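Local coordinates for protein 2-pyrone-4,6-dicarboxylic acid hydrolase, putative (Pseudomonas putida, PDB 2FFI) that is a putative amidohydrolase-family TIM-barrel enzyme that probably hydrolyses the lactone ring of 2-pyrone-4,6-dicarboxylate, at residues P171-G176 and L212-Q217. Sequence-based numbering, arbitrary orientation.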
ATOM      1  N   PRO A 171      -2.683   8.836  10.052  1.00 22.27           N
ATOM      2  CA  PRO A 171      -3.227   9.779  11.024  1.00 23.83           C
ATOM      3  C   PRO A 171      -2.128  10.081  12.037  1.00 25.46           C
ATOM      4  O   PRO A 171      -0.992   9.614  11.885  1.00 24.94           O
ATOM      5  CB  PRO A 171      -4.390   8.996  11.634  1.00 23.51           C
ATOM      6  CG  PRO A 171      -3.815   7.619  11.711  1.00 22.73           C
ATOM      7  CD  PRO A 171      -3.124   7.465  10.358  1.00 23.10           C
ATOM      8  N   ASP A 172      -2.476  10.839  13.071  1.00 27.45           N
ATOM      9  CA  ASP A 172      -1.544  11.225  14.133  1.00 30.42           C
ATOM     10  C   ASP A 172      -1.779  10.356  15.375  1.00 31.46           C
ATOM     11  O   ASP A 172      -2.762  10.558  16.086  1.00 31.89           O
ATOM     12  CB  ASP A 172      -1.782  12.693  14.507  1.00 32.02           C
ATOM     13  CG  ASP A 172      -0.509  13.524  14.506  1.00 34.41           C
ATOM     14  OD1 ASP A 172       0.445  13.178  15.245  1.00 34.12           O
ATOM     15  OD2 ASP A 172      -0.472  14.539  13.766  1.00 35.47           O
ATOM     16  N   ALA A 173      -0.880   9.412  15.647  1.00 31.97           N
ATOM     17  CA  ALA A 173      -1.018   8.524  16.810  1.00 32.53           C
ATOM     18  C   ALA A 173      -1.274   9.273  18.116  1.00 33.57           C
ATOM     19  O   ALA A 173      -1.965   8.768  19.006  1.00 33.82           O
ATOM     20  CB  ALA A 173       0.221   7.659  16.956  1.00 32.89           C
ATOM     21  N   ARG A 174      -0.707  10.466  18.244  1.00 33.46           N
ATOM     22  CA  ARG A 174      -0.910  11.252  19.453  1.00 34.12           C
ATOM     23  C   ARG A 174      -1.960  12.329  19.201  1.00 34.97           C
ATOM     24  O   ARG A 174      -1.672  13.519  19.312  1.00 35.90           O
ATOM     25  CB  ARG A 174       0.416  11.885  19.891  1.00 34.02           C
ATOM     26  CG  ARG A 174       1.313  12.390  18.758  1.00 31.17           C
ATOM     27  CD  ARG A 174       2.470  13.161  19.366  1.00 29.94           C
ATOM     28  NE  ARG A 174       3.602  13.378  18.476  1.00 28.10           N
ATOM     29  CZ  ARG A 174       3.547  14.018  17.313  1.00 28.21           C
ATOM     30  NH1 ARG A 174       2.401  14.514  16.872  1.00 27.04           N
ATOM     31  NH2 ARG A 174       4.655  14.174  16.596  1.00 28.22           N
ATOM     32  N   ARG A 175      -3.177  11.907  18.861  1.00 35.17           N
ATOM     33  CA  ARG A 175      -4.259  12.845  18.565  1.00 35.19           C
ATOM     34  C   ARG A 175      -5.651  12.257  18.766  1.00 34.04           C
ATOM     35  O   ARG A 175      -6.636  12.989  18.869  1.00 33.00           O
ATOM     36  CB  ARG A 175      -4.126  13.348  17.129  1.00 37.31           C
ATOM     37  CG  ARG A 175      -3.374  14.661  16.986  1.00 40.85           C
ATOM     38  CD  ARG A 175      -4.218  15.803  17.540  1.00 44.87           C
ATOM     39  NE  ARG A 175      -5.475  15.954  16.804  1.00 47.32           N
ATOM     40  CZ  ARG A 175      -6.662  16.158  17.371  1.00 48.48           C
ATOM     41  NH1 ARG A 175      -6.765  16.237  18.691  1.00 49.02           N
ATOM     42  NH2 ARG A 175      -7.749  16.284  16.614  1.00 49.23           N
ATOM     43  N   GLY A 176      -5.731  10.931  18.813  1.00 33.83           N
ATOM     44  CA  GLY A 176      -7.018  10.288  19.012  1.00 32.79           C
ATOM     45  C   GLY A 176      -7.722   9.892  17.728  1.00 31.28           C
ATOM     46  O   GLY A 176      -7.222  10.131  16.630  1.00 30.53           O
ATOM     47  N   LEU A 212       1.524   2.170  18.639  1.00 28.36           N
ATOM     48  CA  LEU A 212       1.018   0.829  18.849  1.00 26.90           C
ATOM     49  C   LEU A 212      -0.307   0.878  19.592  1.00 25.83           C
ATOM     50  O   LEU A 212      -1.209   0.102  19.298  1.00 26.86           O
ATOM     51  CB  LEU A 212       2.067   0.007  19.611  1.00 26.99           C
ATOM     52  CG  LEU A 212       1.995  -1.525  19.637  1.00 26.68           C
ATOM     53  CD1 LEU A 212       0.923  -1.955  20.622  1.00 28.33           C
ATOM     54  CD2 LEU A 212       1.726  -2.074  18.250  1.00 25.30           C
ATOM     55  N   ALA A 213      -0.444   1.788  20.547  1.00 24.24           N
ATOM     56  CA  ALA A 213      -1.703   1.886  21.284  1.00 23.04           C
ATOM     57  C   ALA A 213      -2.793   2.416  20.354  1.00 23.80           C
ATOM     58  O   ALA A 213      -3.937   1.982  20.410  1.00 24.19           O
ATOM     59  CB  ALA A 213      -1.549   2.814  22.486  1.00 21.96           C
ATOM     60  N   PHE A 214      -2.423   3.360  19.493  1.00 24.02           N
ATOM     61  CA  PHE A 214      -3.365   3.957  18.563  1.00 23.72           C
ATOM     62  C   PHE A 214      -3.665   3.022  17.401  1.00 22.40           C
ATOM     63  O   PHE A 214      -4.763   3.008  16.884  1.00 21.68           O
ATOM     64  CB  PHE A 214      -2.825   5.299  18.057  1.00 23.15           C
ATOM     65  CG  PHE A 214      -3.682   5.931  17.009  1.00 22.81           C
ATOM     66  CD1 PHE A 214      -3.539   5.582  15.670  1.00 23.69           C
ATOM     67  CD2 PHE A 214      -4.661   6.851  17.361  1.00 23.30           C
ATOM     68  CE1 PHE A 214      -4.359   6.146  14.692  1.00 24.22           C
ATOM     69  CE2 PHE A 214      -5.489   7.424  16.394  1.00 23.43           C
ATOM     70  CZ  PHE A 214      -5.340   7.070  15.053  1.00 23.45           C
ATOM     71  N   ALA A 215      -2.674   2.252  16.988  1.00 22.76           N
ATOM     72  CA  ALA A 215      -2.871   1.306  15.908  1.00 24.44           C
ATOM     73  C   ALA A 215      -3.929   0.301  16.357  1.00 24.89           C
ATOM     74  O   ALA A 215      -4.731  -0.186  15.560  1.00 24.87           O
ATOM     75  CB  ALA A 215      -1.566   0.592  15.587  1.00 23.99           C
ATOM     76  N   ARG A 216      -3.932   0.007  17.651  1.00 26.94           N
ATOM     77  CA  ARG A 216      -4.878  -0.936  18.241  1.00 28.95           C
ATOM     78  C   ARG A 216      -6.302  -0.404  18.195  1.00 27.68           C
ATOM     79  O   ARG A 216      -7.229  -1.101  17.798  1.00 27.11           O
ATOM     80  CB  ARG A 216      -4.477  -1.227  19.693  1.00 32.21           C
ATOM     81  CG  ARG A 216      -5.410  -2.167  20.431  1.00 36.08           C
ATOM     82  CD  ARG A 216      -5.546  -3.480  19.682  1.00 41.01           C
ATOM     83  NE  ARG A 216      -6.236  -4.495  20.473  1.00 44.44           N
ATOM     84  CZ  ARG A 216      -5.765  -4.998  21.609  1.00 45.86           C
ATOM     85  NH1 ARG A 216      -6.460  -5.921  22.260  1.00 46.94           N
ATOM     86  NH2 ARG A 216      -4.598  -4.583  22.089  1.00 46.03           N
ATOM     87  N   GLN A 217      -6.464   0.839  18.617  1.00 27.75           N
ATOM     88  CA  GLN A 217      -7.768   1.481  18.622  1.00 27.53           C
ATOM     89  C   GLN A 217      -8.256   1.681  17.187  1.00 25.96           C
ATOM     90  O   GLN A 217      -9.405   1.389  16.861  1.00 25.21           O
ATOM     91  CB  GLN A 217      -7.662   2.837  19.326  1.00 29.71           C
ATOM     92  CG  GLN A 217      -7.172   2.754  20.761  1.00 31.47           C
ATOM     93  CD  GLN A 217      -8.200   2.132  21.689  1.00 33.22           C
ATOM     94  OE1 GLN A 217      -7.922   1.878  22.865  1.00 31.58           O
ATOM     95  NE2 GLN A 217      -9.404   1.889  21.166  1.00 34.59           N
TER
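Phe214 reaches from helix 208-225 into the curve of the loop 171-176, and nearly all of the contact is made by this one side chain. Its CB starts against Ala173, with 4.0 Å between Phe214 CB and Ala173 CB; a methyl suits this place because it lets the loop backbone come close to the helix. CG stands anti to the backbone N (chi1 175°), which carries the ring off the helix and under the loop. One face then receives the Ala173 backbone: CA lies 4.1 Å from the Phe214 ring centroid, 26° off the normal, a CH-pi contact. Phe214 CD2 has Ala173 O 3.7 Å away. Farther out the two branches part. Phe214 CE1 meets Pro171 CG at 3.4 Å, and CZ touches the same pyrrolidine, whose rigid apolar ring approaches at a slant. CE2 instead has Gly176 O near the ring plane, where the slightly positive C-H rim probably welcomes a carbonyl oxygen. Gly176, with phi at 94°, takes a backbone turn that a CB would hinder.

Beyond these residues, Gln179 hydrogen-bonds through its side chain to Asp172 N and Gly176 O, so that a later part of the same loop braces both, while the Ala173 backbone hydrogen-bonds with that of Leu204. A serine in place of Phe214 would probably open a gap beneath Pro171 and Ala173 and leave the loop without its main grip on the helix. With no hydrogen bond or salt bridge joining the two segments, this barrel loop after strand 163-165 rests on helix 208-225 through shape, apolar burial and weak ring polarity.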